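Side-chain contacts in putative peptidase (Chlamydophila abortus, PDB 3CE2), which probably acts as a zinc-dependent oligopeptidase of the M3B family, cleaving small bioactive peptides: residues Y411-H416 and A422-F427; E430-L435 and N565-G570; L546-K551 and E577-S582. One frame throughout, in Å; residues are numbered along the deposited sequence.

Contact 1: Y411-H416 and A422-F427. With ZN (zinc ion), chain G.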
ATOM      1  N   TYR A 411     -15.702  -0.883   6.325  1.00 34.64           N
ATOM      2  CA  TYR A 411     -16.981  -0.940   6.945  1.00 38.88           C
ATOM      3  C   TYR A 411     -17.926  -0.062   6.141  1.00 44.68           C
ATOM      4  O   TYR A 411     -18.970  -0.526   5.691  1.00 51.56           O
ATOM      5  CB  TYR A 411     -16.845  -0.436   8.374  1.00 46.87           C
ATOM      6  CG  TYR A 411     -18.135  -0.121   9.050  1.00 46.59           C
ATOM      7  CD1 TYR A 411     -18.863  -1.114   9.691  1.00 51.71           C
ATOM      8  CD2 TYR A 411     -18.623   1.177   9.071  1.00 54.68           C
ATOM      9  CE1 TYR A 411     -20.060  -0.823  10.343  1.00 56.50           C
ATOM     10  CE2 TYR A 411     -19.826   1.489   9.705  1.00 58.19           C
ATOM     11  CZ  TYR A 411     -20.542   0.481  10.334  1.00 58.24           C
ATOM     12  OH  TYR A 411     -21.731   0.781  10.964  1.00 59.08           O
ATOM     13  N   PHE A 412     -17.551   1.197   5.941  1.00 41.96           N
ATOM     14  CA  PHE A 412     -18.391   2.127   5.203  1.00 39.70           C
ATOM     15  C   PHE A 412     -18.696   1.655   3.789  1.00 40.47           C
ATOM     16  O   PHE A 412     -19.822   1.783   3.336  1.00 53.81           O
ATOM     17  CB  PHE A 412     -17.732   3.494   5.131  1.00 44.91           C
ATOM     18  CG  PHE A 412     -17.948   4.337   6.340  1.00 40.39           C
ATOM     19  CD1 PHE A 412     -19.198   4.425   6.926  1.00 46.60           C
ATOM     20  CD2 PHE A 412     -16.915   5.091   6.861  1.00 40.49           C
ATOM     21  CE1 PHE A 412     -19.401   5.244   8.029  1.00 44.97           C
ATOM     22  CE2 PHE A 412     -17.100   5.907   7.971  1.00 39.77           C
ATOM     23  CZ  PHE A 412     -18.345   5.986   8.550  1.00 42.57           C
ATOM     24  N   SER A 413     -17.701   1.109   3.099  1.00 43.24           N
ATOM     25  CA  SER A 413     -17.870   0.632   1.726  1.00 42.36           C
ATOM     26  C   SER A 413     -18.796  -0.557   1.611  1.00 45.78           C
ATOM     27  O   SER A 413     -19.567  -0.650   0.656  1.00 48.69           O
ATOM     28  CB  SER A 413     -16.526   0.294   1.086  1.00 37.28           C
ATOM     29  OG  SER A 413     -15.835   1.483   0.754  1.00 44.09           O
ATOM     30  N   ARG A 414     -18.707  -1.473   2.570  1.00 47.99           N
ATOM     31  CA  ARG A 414     -19.536  -2.684   2.556  1.00 50.30           C
ATOM     32  C   ARG A 414     -20.991  -2.358   2.827  1.00 51.70           C
ATOM     33  O   ARG A 414     -21.886  -2.923   2.205  1.00 53.47           O
ATOM     34  CB  ARG A 414     -19.050  -3.677   3.603  1.00 48.98           C
ATOM     35  CG  ARG A 414     -17.824  -4.434   3.169  1.00 51.46           C
ATOM     36  CD  ARG A 414     -17.127  -5.032   4.348  1.00 49.75           C
ATOM     37  NE  ARG A 414     -15.809  -5.477   3.950  1.00 51.68           N
ATOM     38  CZ  ARG A 414     -14.872  -5.873   4.797  1.00 50.70           C
ATOM     39  NH1 ARG A 414     -15.117  -5.911   6.104  1.00 53.64           N
ATOM     40  NH2 ARG A 414     -13.699  -6.243   4.319  1.00 46.80           N
ATOM     41  N   LYS A 415     -21.198  -1.441   3.766  1.00 45.18           N
ATOM     42  CA  LYS A 415     -22.508  -0.938   4.118  1.00 44.38           C
ATOM     43  C   LYS A 415     -23.200  -0.181   2.959  1.00 46.25           C
ATOM     44  O   LYS A 415     -24.415  -0.111   2.906  1.00 49.75           O
ATOM     45  CB  LYS A 415     -22.365  -0.029   5.338  1.00 43.96           C
ATOM     46  CG  LYS A 415     -23.577   0.060   6.206  1.00 55.99           C
ATOM     47  CD  LYS A 415     -23.189   0.271   7.678  1.00 65.29           C
ATOM     48  CE  LYS A 415     -23.941   1.477   8.290  1.00 69.59           C
ATOM     49  NZ  LYS A 415     -23.328   2.818   7.920  1.00 67.44           N
ATOM     50  N   HIS A 416     -22.449   0.388   2.030  1.00 44.17           N
ATOM     51  CA  HIS A 416     -23.096   1.164   0.971  1.00 46.64           C
ATOM     52  C   HIS A 416     -22.902   0.644  -0.450  1.00 47.36           C
ATOM     53  O   HIS A 416     -23.483   1.188  -1.353  1.00 55.20           O
ATOM     54  CB  HIS A 416     -22.705   2.654   1.039  1.00 47.91           C
ATOM     55  CG  HIS A 416     -23.226   3.369   2.256  1.00 50.30           C
ATOM     56  ND1 HIS A 416     -22.493   3.497   3.420  1.00 43.39           N
ATOM     57  CD2 HIS A 416     -24.411   3.990   2.490  1.00 49.81           C
ATOM     58  CE1 HIS A 416     -23.194   4.183   4.309  1.00 42.34           C
ATOM     59  NE2 HIS A 416     -24.365   4.488   3.772  1.00 49.22           N
ATOM     60  N   ALA A 422     -17.623  -3.188  -3.844  1.00 37.88           N
ATOM     61  CA  ALA A 422     -17.268  -2.792  -2.472  1.00 42.43           C
ATOM     62  C   ALA A 422     -15.780  -2.673  -2.151  1.00 43.41           C
ATOM     63  O   ALA A 422     -15.389  -1.930  -1.258  1.00 50.92           O
ATOM     64  CB  ALA A 422     -17.920  -3.728  -1.490  1.00 40.34           C
ATOM     65  N   GLN A 423     -14.946  -3.422  -2.851  1.00 43.54           N
ATOM     66  CA  GLN A 423     -13.535  -3.410  -2.557  1.00 41.08           C
ATOM     67  C   GLN A 423     -12.876  -2.236  -3.268  1.00 38.24           C
ATOM     68  O   GLN A 423     -12.861  -2.198  -4.494  1.00 42.62           O
ATOM     69  CB  GLN A 423     -12.890  -4.721  -3.023  1.00 40.87           C
ATOM     70  CG  GLN A 423     -11.398  -4.754  -2.737  1.00 50.50           C
ATOM     71  CD  GLN A 423     -11.102  -4.431  -1.268  1.00 54.05           C
ATOM     72  OE1 GLN A 423     -10.602  -3.343  -0.933  1.00 51.79           O
ATOM     73  NE2 GLN A 423     -11.461  -5.359  -0.382  1.00 50.00           N
ATOM     74  N   TYR A 424     -12.329  -1.278  -2.523  1.00 41.22           N
ATOM     75  CA  TYR A 424     -11.647  -0.130  -3.148  1.00 37.56           C
ATOM     76  C   TYR A 424     -10.325  -0.599  -3.711  1.00 40.01           C
ATOM     77  O   TYR A 424      -9.741  -1.528  -3.195  1.00 45.36           O
ATOM     78  CB  TYR A 424     -11.449   0.994  -2.152  1.00 39.22           C
ATOM     79  CG  TYR A 424     -11.017   0.531  -0.791  1.00 44.92           C
ATOM     80  CD1 TYR A 424      -9.696   0.144  -0.545  1.00 45.92           C
ATOM     81  CD2 TYR A 424     -11.925   0.482   0.259  1.00 43.57           C
ATOM     82  CE1 TYR A 424      -9.313  -0.284   0.713  1.00 47.37           C
ATOM     83  CE2 TYR A 424     -11.548   0.058   1.527  1.00 43.10           C
ATOM     84  CZ  TYR A 424     -10.248  -0.324   1.750  1.00 47.18           C
ATOM     85  OH  TYR A 424      -9.885  -0.750   3.022  1.00 47.81           O
ATOM     86  N   PRO A 425      -9.841   0.024  -4.785  1.00 42.86           N
ATOM     87  CA  PRO A 425      -8.608  -0.544  -5.333  1.00 47.14           C
ATOM     88  C   PRO A 425      -7.384  -0.140  -4.501  1.00 48.95           C
ATOM     89  O   PRO A 425      -7.497   0.701  -3.593  1.00 41.28           O
ATOM     90  CB  PRO A 425      -8.528   0.081  -6.728  1.00 42.65           C
ATOM     91  CG  PRO A 425      -9.139   1.433  -6.555  1.00 40.22           C
ATOM     92  CD  PRO A 425     -10.271   1.222  -5.521  1.00 45.60           C
ATOM     93  N   ILE A 426      -6.233  -0.738  -4.820  1.00 53.00           N
ATOM     94  CA  ILE A 426      -4.994  -0.534  -4.051  1.00 51.95           C
ATOM     95  C   ILE A 426      -4.599   0.940  -4.041  1.00 49.69           C
ATOM     96  O   ILE A 426      -4.199   1.485  -3.018  1.00 49.63           O
ATOM     97  CB  ILE A 426      -3.827  -1.370  -4.619  1.00 54.54           C
ATOM     98  CG1 ILE A 426      -4.135  -2.875  -4.539  1.00 59.09           C
ATOM     99  CG2 ILE A 426      -2.515  -1.036  -3.896  1.00 58.09           C
ATOM    100  CD1 ILE A 426      -3.920  -3.506  -3.145  1.00 62.18           C
ATOM    101  N   PHE A 427      -4.729   1.573  -5.199  1.00 41.27           N
ATOM    102  CA  PHE A 427      -4.501   2.990  -5.337  1.00 42.16           C
ATOM    103  C   PHE A 427      -5.166   3.814  -4.219  1.00 43.37           C
ATOM    104  O   PHE A 427      -4.722   4.894  -3.914  1.00 42.97           O
ATOM    105  CB  PHE A 427      -5.021   3.435  -6.711  1.00 44.88           C
ATOM    106  CG  PHE A 427      -4.744   4.872  -7.037  1.00 48.66           C
ATOM    107  CD1 PHE A 427      -3.730   5.213  -7.917  1.00 44.21           C
ATOM    108  CD2 PHE A 427      -5.490   5.887  -6.457  1.00 44.79           C
ATOM    109  CE1 PHE A 427      -3.465   6.535  -8.208  1.00 41.20           C
ATOM    110  CE2 PHE A 427      -5.219   7.197  -6.742  1.00 44.80           C
ATOM    111  CZ  PHE A 427      -4.201   7.522  -7.622  1.00 43.11           C
TER
HETATM  112 ZN    ZN G 706     -24.984   6.507   4.019  0.50 51.01          ZN
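S413 OG is gripped by two backbone carbonyls, a hydrogen bond to L567 O and a weak one to H409 O. S413 lies near the end of helix 394-416. This helix carries the HExxH motif of the M3 peptidases, whose H402 and H406 bind the zinc. After it the chain runs as a loop through A422-F427 and comes back past the same helix. The backbones are nearest at S413 and A422. There S413 CB rests 3.4 Å from A422 O. A422 CB points at the helix and lies 4.1 Å from S413 O. The ring of Y424 turns toward S413. Its chi1 of 42° puts CG between the backbone N and the carbonyl carbon. Y424 CD2 ends 4.1 Å from S413 OG, which lies near the plane of the ring. Y424 also stacks on H409, one turn back on the helix, and its side chain lies about 4 Å from that of the zinc ligand H406. The loop thus lies along the last turns of the metal-binding helix, with A422 and Y424 against S413 and Y424 reaching back to H409. H416, further along the helix, faces elsewhere. Its ND1 donates to F412 O at 3.2 Å, 7° out of the imidazole plane. This leaves H416 NE2 to bind a separate zinc ion at 2.1 Å.

Contact 2: E430-L435 and N565-G570. With ZN (zinc ion), chain D.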
ATOM      1  N   GLU A 430      -4.402   3.239   1.018  1.00 40.26           N
ATOM      2  CA  GLU A 430      -3.559   3.772   2.078  1.00 45.41           C
ATOM      3  C   GLU A 430      -4.047   5.124   2.629  1.00 42.37           C
ATOM      4  O   GLU A 430      -3.553   5.601   3.648  1.00 50.09           O
ATOM      5  CB  GLU A 430      -2.072   3.806   1.654  1.00 46.58           C
ATOM      6  CG  GLU A 430      -1.267   2.508   1.960  1.00 56.24           C
ATOM      7  CD  GLU A 430      -1.171   2.150   3.471  1.00 67.78           C
ATOM      8  OE1 GLU A 430      -0.613   2.931   4.285  1.00 75.25           O
ATOM      9  OE2 GLU A 430      -1.635   1.060   3.852  1.00 66.68           O
ATOM     10  N   ILE A 431      -5.037   5.718   1.972  1.00 35.34           N
ATOM     11  CA  ILE A 431      -5.527   7.033   2.345  1.00 30.54           C
ATOM     12  C   ILE A 431      -6.132   7.079   3.753  1.00 37.14           C
ATOM     13  O   ILE A 431      -5.754   7.924   4.588  1.00 42.88           O
ATOM     14  CB  ILE A 431      -6.552   7.528   1.307  1.00 31.67           C
ATOM     15  CG1 ILE A 431      -5.887   7.681  -0.055  1.00 31.98           C
ATOM     16  CG2 ILE A 431      -7.178   8.843   1.709  1.00 31.68           C
ATOM     17  CD1 ILE A 431      -6.810   8.312  -1.084  1.00 34.03           C
ATOM     18  N   ALA A 432      -7.071   6.178   4.029  1.00 37.75           N
ATOM     19  CA  ALA A 432      -7.818   6.244   5.285  1.00 36.91           C
ATOM     20  C   ALA A 432      -6.920   6.000   6.471  1.00 42.70           C
ATOM     21  O   ALA A 432      -7.076   6.649   7.511  1.00 43.60           O
ATOM     22  CB  ALA A 432      -8.951   5.257   5.292  1.00 33.58           C
ATOM     23  N   SER A 433      -5.990   5.059   6.319  1.00 41.17           N
ATOM     24  CA  SER A 433      -5.063   4.730   7.396  1.00 43.43           C
ATOM     25  C   SER A 433      -4.091   5.879   7.668  1.00 45.75           C
ATOM     26  O   SER A 433      -3.827   6.232   8.826  1.00 39.99           O
ATOM     27  CB  SER A 433      -4.285   3.475   7.034  1.00 44.05           C
ATOM     28  OG  SER A 433      -3.794   3.588   5.709  1.00 53.17           O
ATOM     29  N   THR A 434      -3.573   6.464   6.588  1.00 44.84           N
ATOM     30  CA  THR A 434      -2.585   7.521   6.686  1.00 40.52           C
ATOM     31  C   THR A 434      -3.218   8.758   7.292  1.00 41.67           C
ATOM     32  O   THR A 434      -2.652   9.371   8.205  1.00 40.02           O
ATOM     33  CB  THR A 434      -1.972   7.834   5.308  1.00 43.79           C
ATOM     34  OG1 THR A 434      -1.168   6.723   4.884  1.00 44.48           O
ATOM     35  CG2 THR A 434      -1.098   9.059   5.376  1.00 39.38           C
ATOM     36  N   LEU A 435      -4.406   9.109   6.809  1.00 43.38           N
ATOM     37  CA  LEU A 435      -5.148  10.229   7.387  1.00 41.11           C
ATOM     38  C   LEU A 435      -5.346  10.049   8.890  1.00 41.62           C
ATOM     39  O   LEU A 435      -5.108  10.975   9.657  1.00 49.80           O
ATOM     40  CB  LEU A 435      -6.490  10.443   6.684  1.00 39.31           C
ATOM     41  CG  LEU A 435      -7.355  11.624   7.160  1.00 40.55           C
ATOM     42  CD1 LEU A 435      -8.172  12.225   6.019  1.00 36.80           C
ATOM     43  CD2 LEU A 435      -8.256  11.268   8.323  1.00 31.41           C
ATOM     44  N   ASN A 565     -18.037  10.443   2.319  1.00 40.49           N
ATOM     45  CA  ASN A 565     -18.608   9.918   1.062  1.00 39.60           C
ATOM     46  C   ASN A 565     -17.571   9.114   0.296  1.00 45.32           C
ATOM     47  O   ASN A 565     -17.884   8.088  -0.338  1.00 43.95           O
ATOM     48  CB  ASN A 565     -19.114  11.029   0.161  1.00 43.65           C
ATOM     49  CG  ASN A 565     -20.455  11.589   0.607  1.00 48.65           C
ATOM     50  OD1 ASN A 565     -21.063  11.113   1.567  1.00 47.75           O
ATOM     51  ND2 ASN A 565     -20.919  12.620  -0.096  1.00 50.87           N
ATOM     52  N   PHE A 566     -16.325   9.570   0.363  1.00 38.30           N
ATOM     53  CA  PHE A 566     -15.252   8.813  -0.232  1.00 37.94           C
ATOM     54  C   PHE A 566     -15.164   7.413   0.425  1.00 36.10           C
ATOM     55  O   PHE A 566     -15.052   6.403  -0.234  1.00 33.66           O
ATOM     56  CB  PHE A 566     -13.949   9.587  -0.074  1.00 36.10           C
ATOM     57  CG  PHE A 566     -12.743   8.735  -0.174  1.00 36.58           C
ATOM     58  CD1 PHE A 566     -12.236   8.383  -1.402  1.00 39.55           C
ATOM     59  CD2 PHE A 566     -12.113   8.282   0.962  1.00 34.82           C
ATOM     60  CE1 PHE A 566     -11.107   7.590  -1.497  1.00 41.05           C
ATOM     61  CE2 PHE A 566     -10.991   7.491   0.876  1.00 41.60           C
ATOM     62  CZ  PHE A 566     -10.487   7.138  -0.354  1.00 39.99           C
ATOM     63  N   LEU A 567     -15.251   7.355   1.738  1.00 37.82           N
ATOM     64  CA  LEU A 567     -15.051   6.103   2.418  1.00 37.06           C
ATOM     65  C   LEU A 567     -16.154   5.128   2.025  1.00 43.24           C
ATOM     66  O   LEU A 567     -15.920   3.921   1.937  1.00 43.81           O
ATOM     67  CB  LEU A 567     -15.040   6.339   3.927  1.00 38.20           C
ATOM     68  CG  LEU A 567     -13.815   7.067   4.465  1.00 41.41           C
ATOM     69  CD1 LEU A 567     -13.790   7.070   5.972  1.00 41.13           C
ATOM     70  CD2 LEU A 567     -12.586   6.385   3.958  1.00 45.01           C
ATOM     71  N   LYS A 568     -17.359   5.661   1.784  1.00 46.49           N
ATOM     72  CA  LYS A 568     -18.526   4.842   1.427  1.00 38.26           C
ATOM     73  C   LYS A 568     -18.573   4.484  -0.052  1.00 39.31           C
ATOM     74  O   LYS A 568     -19.536   3.858  -0.504  1.00 33.01           O
ATOM     75  CB  LYS A 568     -19.798   5.575   1.786  1.00 39.42           C
ATOM     76  CG  LYS A 568     -19.811   5.966   3.238  1.00 47.34           C
ATOM     77  CD  LYS A 568     -20.997   6.857   3.602  1.00 44.54           C
ATOM     78  CE  LYS A 568     -20.694   7.570   4.926  1.00 47.54           C
ATOM     79  NZ  LYS A 568     -21.915   7.917   5.675  1.00 44.97           N
ATOM     80  N   SER A 569     -17.547   4.872  -0.812  1.00 36.70           N
ATOM     81  CA  SER A 569     -17.596   4.701  -2.258  1.00 36.80           C
ATOM     82  C   SER A 569     -17.059   3.368  -2.722  1.00 39.01           C
ATOM     83  O   SER A 569     -17.307   2.979  -3.865  1.00 41.75           O
ATOM     84  CB  SER A 569     -16.866   5.837  -2.979  1.00 38.86           C
ATOM     85  OG  SER A 569     -17.414   7.091  -2.606  1.00 39.64           O
ATOM     86  N   GLY A 570     -16.322   2.675  -1.847  1.00 37.17           N
ATOM     87  CA  GLY A 570     -15.667   1.425  -2.225  1.00 30.05           C
ATOM     88  C   GLY A 570     -14.915   1.546  -3.533  1.00 33.43           C
ATOM     89  O   GLY A 570     -14.173   2.504  -3.761  1.00 32.73           O
TER
HETATM   90 ZN    ZN D 703      -1.998  -0.058   6.037  1.00 77.55          ZN
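The F566 ring meets the end of I431 obliquely. Two further rings, those of H409 and F548, meet F566 with planes at about 40° to it. L428, I578 and L579 also touch its side chain. I431 brings both branches to the phenyl group. Its CD1 is 3.9 Å from F566 CZ, and its CG2 is 4.1 Å from F566 CE2. F566 has CG anti to the backbone N (chi1 158°), which sends the ring out from helix 559-567 toward helix 431-447. The second pair lies beside the first. A432 CB faces the other segment and meets L567 CD2 at 4.0 Å. L567 leaves its helix to one side of the partner, but its end turns in.

E430, just ahead of helix 431-447, is a zinc ligand. Its OE2 binds the zinc ion at 2.5 Å, and H402 and H406 complete the protein ligands. The carbonyl of E430 is held by three donors: T434 N, T434 OG1 and S433 OG. The S433 hydroxyl comes from above the carbonyl plane, 51° out of it. The T434 hydroxyl is only tilted from that plane. These bonds anchor the backbone of the metal ligand to the first turn of the helix that follows.

On the other segment S569 OG donates to N565 O just beyond the helix.

All four touching residues are buried and meet through carbon alone. No polar pair joins the two segments. Their polar bonds are made within a segment or to other parts of the chain, as L567 O to S413 OG. Across the segments the contact is therefore apolar. It packs the first helical turn after the zinc ligand E430 against helix 559-567 through carbon atoms.

Contact 3: L546-K551 and E577-S582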
ATOM      1  N   LEU A 546      -3.556  13.979   3.115  1.00 38.93           N
ATOM      2  CA  LEU A 546      -3.219  15.277   3.654  1.00 39.97           C
ATOM      3  C   LEU A 546      -4.181  16.368   3.184  1.00 39.66           C
ATOM      4  O   LEU A 546      -4.540  17.261   3.950  1.00 40.00           O
ATOM      5  CB  LEU A 546      -1.786  15.632   3.290  1.00 38.77           C
ATOM      6  CG  LEU A 546      -0.736  14.805   4.015  1.00 35.19           C
ATOM      7  CD1 LEU A 546       0.593  15.347   3.649  1.00 34.08           C
ATOM      8  CD2 LEU A 546      -0.925  14.868   5.513  1.00 35.51           C
ATOM      9  N   CYS A 547      -4.603  16.279   1.931  1.00 42.00           N
ATOM     10  CA  CYS A 547      -5.605  17.183   1.382  1.00 40.98           C
ATOM     11  C   CYS A 547      -6.921  17.080   2.120  1.00 40.24           C
ATOM     12  O   CYS A 547      -7.408  18.058   2.674  1.00 49.23           O
ATOM     13  CB  CYS A 547      -5.829  16.876  -0.091  1.00 47.86           C
ATOM     14  SG  CYS A 547      -7.061  17.926  -0.900  1.00 55.21           S
ATOM     15  N   PHE A 548      -7.507  15.893   2.131  1.00 46.80           N
ATOM     16  CA  PHE A 548      -8.730  15.640   2.897  1.00 40.58           C
ATOM     17  C   PHE A 548      -8.613  16.141   4.313  1.00 36.65           C
ATOM     18  O   PHE A 548      -9.495  16.825   4.827  1.00 38.01           O
ATOM     19  CB  PHE A 548      -8.987  14.155   2.947  1.00 42.31           C
ATOM     20  CG  PHE A 548      -9.784  13.648   1.802  1.00 44.20           C
ATOM     21  CD1 PHE A 548     -10.969  14.270   1.445  1.00 50.10           C
ATOM     22  CD2 PHE A 548      -9.385  12.530   1.113  1.00 43.41           C
ATOM     23  CE1 PHE A 548     -11.722  13.791   0.400  1.00 47.37           C
ATOM     24  CE2 PHE A 548     -10.130  12.039   0.076  1.00 41.93           C
ATOM     25  CZ  PHE A 548     -11.288  12.670  -0.290  1.00 46.53           C
ATOM     26  N   LEU A 549      -7.500  15.816   4.941  1.00 36.48           N
ATOM     27  CA  LEU A 549      -7.291  16.199   6.340  1.00 43.43           C
ATOM     28  C   LEU A 549      -7.236  17.719   6.553  1.00 44.50           C
ATOM     29  O   LEU A 549      -7.865  18.256   7.474  1.00 51.92           O
ATOM     30  CB  LEU A 549      -6.031  15.515   6.898  1.00 36.61           C
ATOM     31  CG  LEU A 549      -5.736  15.858   8.346  1.00 38.28           C
ATOM     32  CD1 LEU A 549      -6.933  15.540   9.239  1.00 41.02           C
ATOM     33  CD2 LEU A 549      -4.478  15.146   8.817  1.00 40.22           C
ATOM     34  N   GLU A 550      -6.489  18.411   5.698  1.00 47.83           N
ATOM     35  CA  GLU A 550      -6.344  19.861   5.812  1.00 48.28           C
ATOM     36  C   GLU A 550      -7.706  20.562   5.698  1.00 49.32           C
ATOM     37  O   GLU A 550      -8.033  21.424   6.511  1.00 52.28           O
ATOM     38  CB  GLU A 550      -5.378  20.369   4.747  1.00 54.33           C
ATOM     39  CG  GLU A 550      -5.157  21.888   4.740  1.00 63.43           C
ATOM     40  CD  GLU A 550      -4.193  22.365   5.820  1.00 66.02           C
ATOM     41  OE1 GLU A 550      -3.861  21.579   6.744  1.00 68.33           O
ATOM     42  OE2 GLU A 550      -3.764  23.535   5.734  1.00 66.72           O
ATOM     43  N   LYS A 551      -8.504  20.169   4.711  1.00 45.03           N
ATOM     44  CA  LYS A 551      -9.845  20.699   4.568  1.00 43.72           C
ATOM     45  C   LYS A 551     -10.664  20.455   5.829  1.00 48.80           C
ATOM     46  O   LYS A 551     -11.418  21.324   6.263  1.00 47.44           O
ATOM     47  CB  LYS A 551     -10.548  20.076   3.365  1.00 43.79           C
ATOM     48  CG  LYS A 551      -9.942  20.451   2.026  1.00 45.79           C
ATOM     49  CD  LYS A 551     -10.677  19.801   0.832  1.00 47.72           C
ATOM     50  CE  LYS A 551     -10.297  20.543  -0.452  1.00 52.88           C
ATOM     51  NZ  LYS A 551     -10.268  19.687  -1.670  1.00 58.36           N
ATOM     52  N   GLU A 577     -11.890   9.270 -10.365  1.00 42.12           N
ATOM     53  CA  GLU A 577     -13.292   9.666 -10.387  1.00 44.08           C
ATOM     54  C   GLU A 577     -13.899   9.640  -8.992  1.00 43.52           C
ATOM     55  O   GLU A 577     -14.576  10.591  -8.598  1.00 46.36           O
ATOM     56  CB  GLU A 577     -14.098   8.818 -11.361  1.00 44.60           C
ATOM     57  CG  GLU A 577     -13.746   9.143 -12.798  1.00 57.43           C
ATOM     58  CD  GLU A 577     -13.947  10.635 -13.088  1.00 68.32           C
ATOM     59  OE1 GLU A 577     -15.038  11.164 -12.744  1.00 65.58           O
ATOM     60  OE2 GLU A 577     -13.010  11.286 -13.631  1.00 73.39           O
ATOM     61  N   ILE A 578     -13.627   8.579  -8.233  1.00 36.59           N
ATOM     62  CA  ILE A 578     -14.098   8.510  -6.853  1.00 37.65           C
ATOM     63  C   ILE A 578     -13.601   9.717  -6.071  1.00 38.29           C
ATOM     64  O   ILE A 578     -14.316  10.318  -5.276  1.00 42.37           O
ATOM     65  CB  ILE A 578     -13.589   7.266  -6.145  1.00 35.97           C
ATOM     66  CG1 ILE A 578     -14.392   6.045  -6.585  1.00 38.57           C
ATOM     67  CG2 ILE A 578     -13.698   7.446  -4.633  1.00 34.92           C
ATOM     68  CD1 ILE A 578     -13.836   4.707  -6.008  1.00 39.88           C
ATOM     69  N   LEU A 579     -12.353  10.070  -6.299  1.00 41.39           N
ATOM     70  CA  LEU A 579     -11.790  11.203  -5.625  1.00 38.98           C
ATOM     71  C   LEU A 579     -12.425  12.494  -6.111  1.00 40.39           C
ATOM     72  O   LEU A 579     -12.729  13.357  -5.294  1.00 41.31           O
ATOM     73  CB  LEU A 579     -10.288  11.228  -5.837  1.00 43.10           C
ATOM     74  CG  LEU A 579      -9.530  10.163  -5.064  1.00 42.30           C
ATOM     75  CD1 LEU A 579      -8.044  10.247  -5.406  1.00 41.75           C
ATOM     76  CD2 LEU A 579      -9.734  10.436  -3.610  1.00 36.84           C
ATOM     77  N   LYS A 580     -12.628  12.637  -7.426  1.00 38.84           N
ATOM     78  CA  LYS A 580     -13.278  13.847  -7.934  1.00 41.29           C
ATOM     79  C   LYS A 580     -14.632  14.055  -7.268  1.00 44.07           C
ATOM     80  O   LYS A 580     -14.900  15.124  -6.725  1.00 38.43           O
ATOM     81  CB  LYS A 580     -13.439  13.842  -9.447  1.00 44.40           C
ATOM     82  CG  LYS A 580     -12.509  14.779 -10.170  1.00 54.99           C
ATOM     83  CD  LYS A 580     -13.196  15.495 -11.321  1.00 60.50           C
ATOM     84  CE  LYS A 580     -13.091  14.688 -12.600  1.00 69.95           C
ATOM     85  NZ  LYS A 580     -13.318  15.561 -13.792  1.00 73.20           N
ATOM     86  N   LYS A 581     -15.469  13.025  -7.300  1.00 47.67           N
ATOM     87  CA  LYS A 581     -16.763  13.085  -6.653  1.00 56.12           C
ATOM     88  C   LYS A 581     -16.614  13.627  -5.244  1.00 55.64           C
ATOM     89  O   LYS A 581     -17.517  14.271  -4.745  1.00 59.47           O
ATOM     90  CB  LYS A 581     -17.408  11.701  -6.586  1.00 58.65           C
ATOM     91  CG  LYS A 581     -17.859  11.174  -7.909  1.00 67.63           C
ATOM     92  CD  LYS A 581     -18.758   9.937  -7.726  1.00 75.91           C
ATOM     93  CE  LYS A 581     -19.162   9.308  -9.090  1.00 73.44           C
ATOM     94  NZ  LYS A 581     -18.160   8.314  -9.581  1.00 62.48           N
ATOM     95  N   SER A 582     -15.472  13.363  -4.610  1.00 55.63           N
ATOM     96  CA  SER A 582     -15.232  13.762  -3.218  1.00 51.29           C
ATOM     97  C   SER A 582     -14.488  15.086  -3.049  1.00 48.77           C
ATOM     98  O   SER A 582     -14.035  15.405  -1.945  1.00 46.65           O
ATOM     99  CB  SER A 582     -14.449  12.676  -2.495  1.00 53.88           C
ATOM    100  OG  SER A 582     -15.167  11.463  -2.478  1.00 58.41           O
TER
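Helices 536-553 and 575-581 of the mainly helical M3 peptidase region meet here, where the F548 ring reaches the shorter helix at L579 in its last turn and S582 just after it. The edge of the phenyl group does most of the touching. F548 CZ lies 3.9 Å from S582 CB, which sits in the ring plane. F548 CE1 is 3.7 Å from S582 O, also near that plane. F548 CE2 meets L579 CD2 at 4.0 Å, obliquely to the ring. The ring has chi1 -88°, with CG anti to the carbonyl carbon and beside the backbone N. This brings the ring edge to S582.

S582 meets the ring through CB and O. Its OG turns back to donate to I578 O at 3.1 Å, tilted 21° from the carbonyl plane. That bond ties the hydroxyl to its own helix, and CB is what faces F548. The L579 side chain reaches across with its CD2 branch.

Around the pair, L435 of helix 431-447 and L584 also touch F548, and the ring of Y563 meets it. The contact joins helices 536-553 and 575-581, with F566 of helix 559-567 against both, in the helical part of the M3 peptidase fold.

Overall arrangement
The three contacts form a chain of neighbours in the helical peptidase region. Contacts 1 and 2 have centres about 8 Å apart, and S413 OG to L567 O, at 2.7 Å, joins them. Contacts 2 and 3 have centres about 9 Å apart. They touch through F566 and I578, and where L435 CD1 packs 3.7 Å from F548 CB. Contacts 1 and 3 are about 16 Å apart between centres and do not touch. In sequence contacts 2 and 3 interleave, while contact 1 closes first. The zinc bound by H402, H406 and E430 lies at contact 2. The Y424 side chain is about 8 Å from that of E430, and that of L579 about 11 Å.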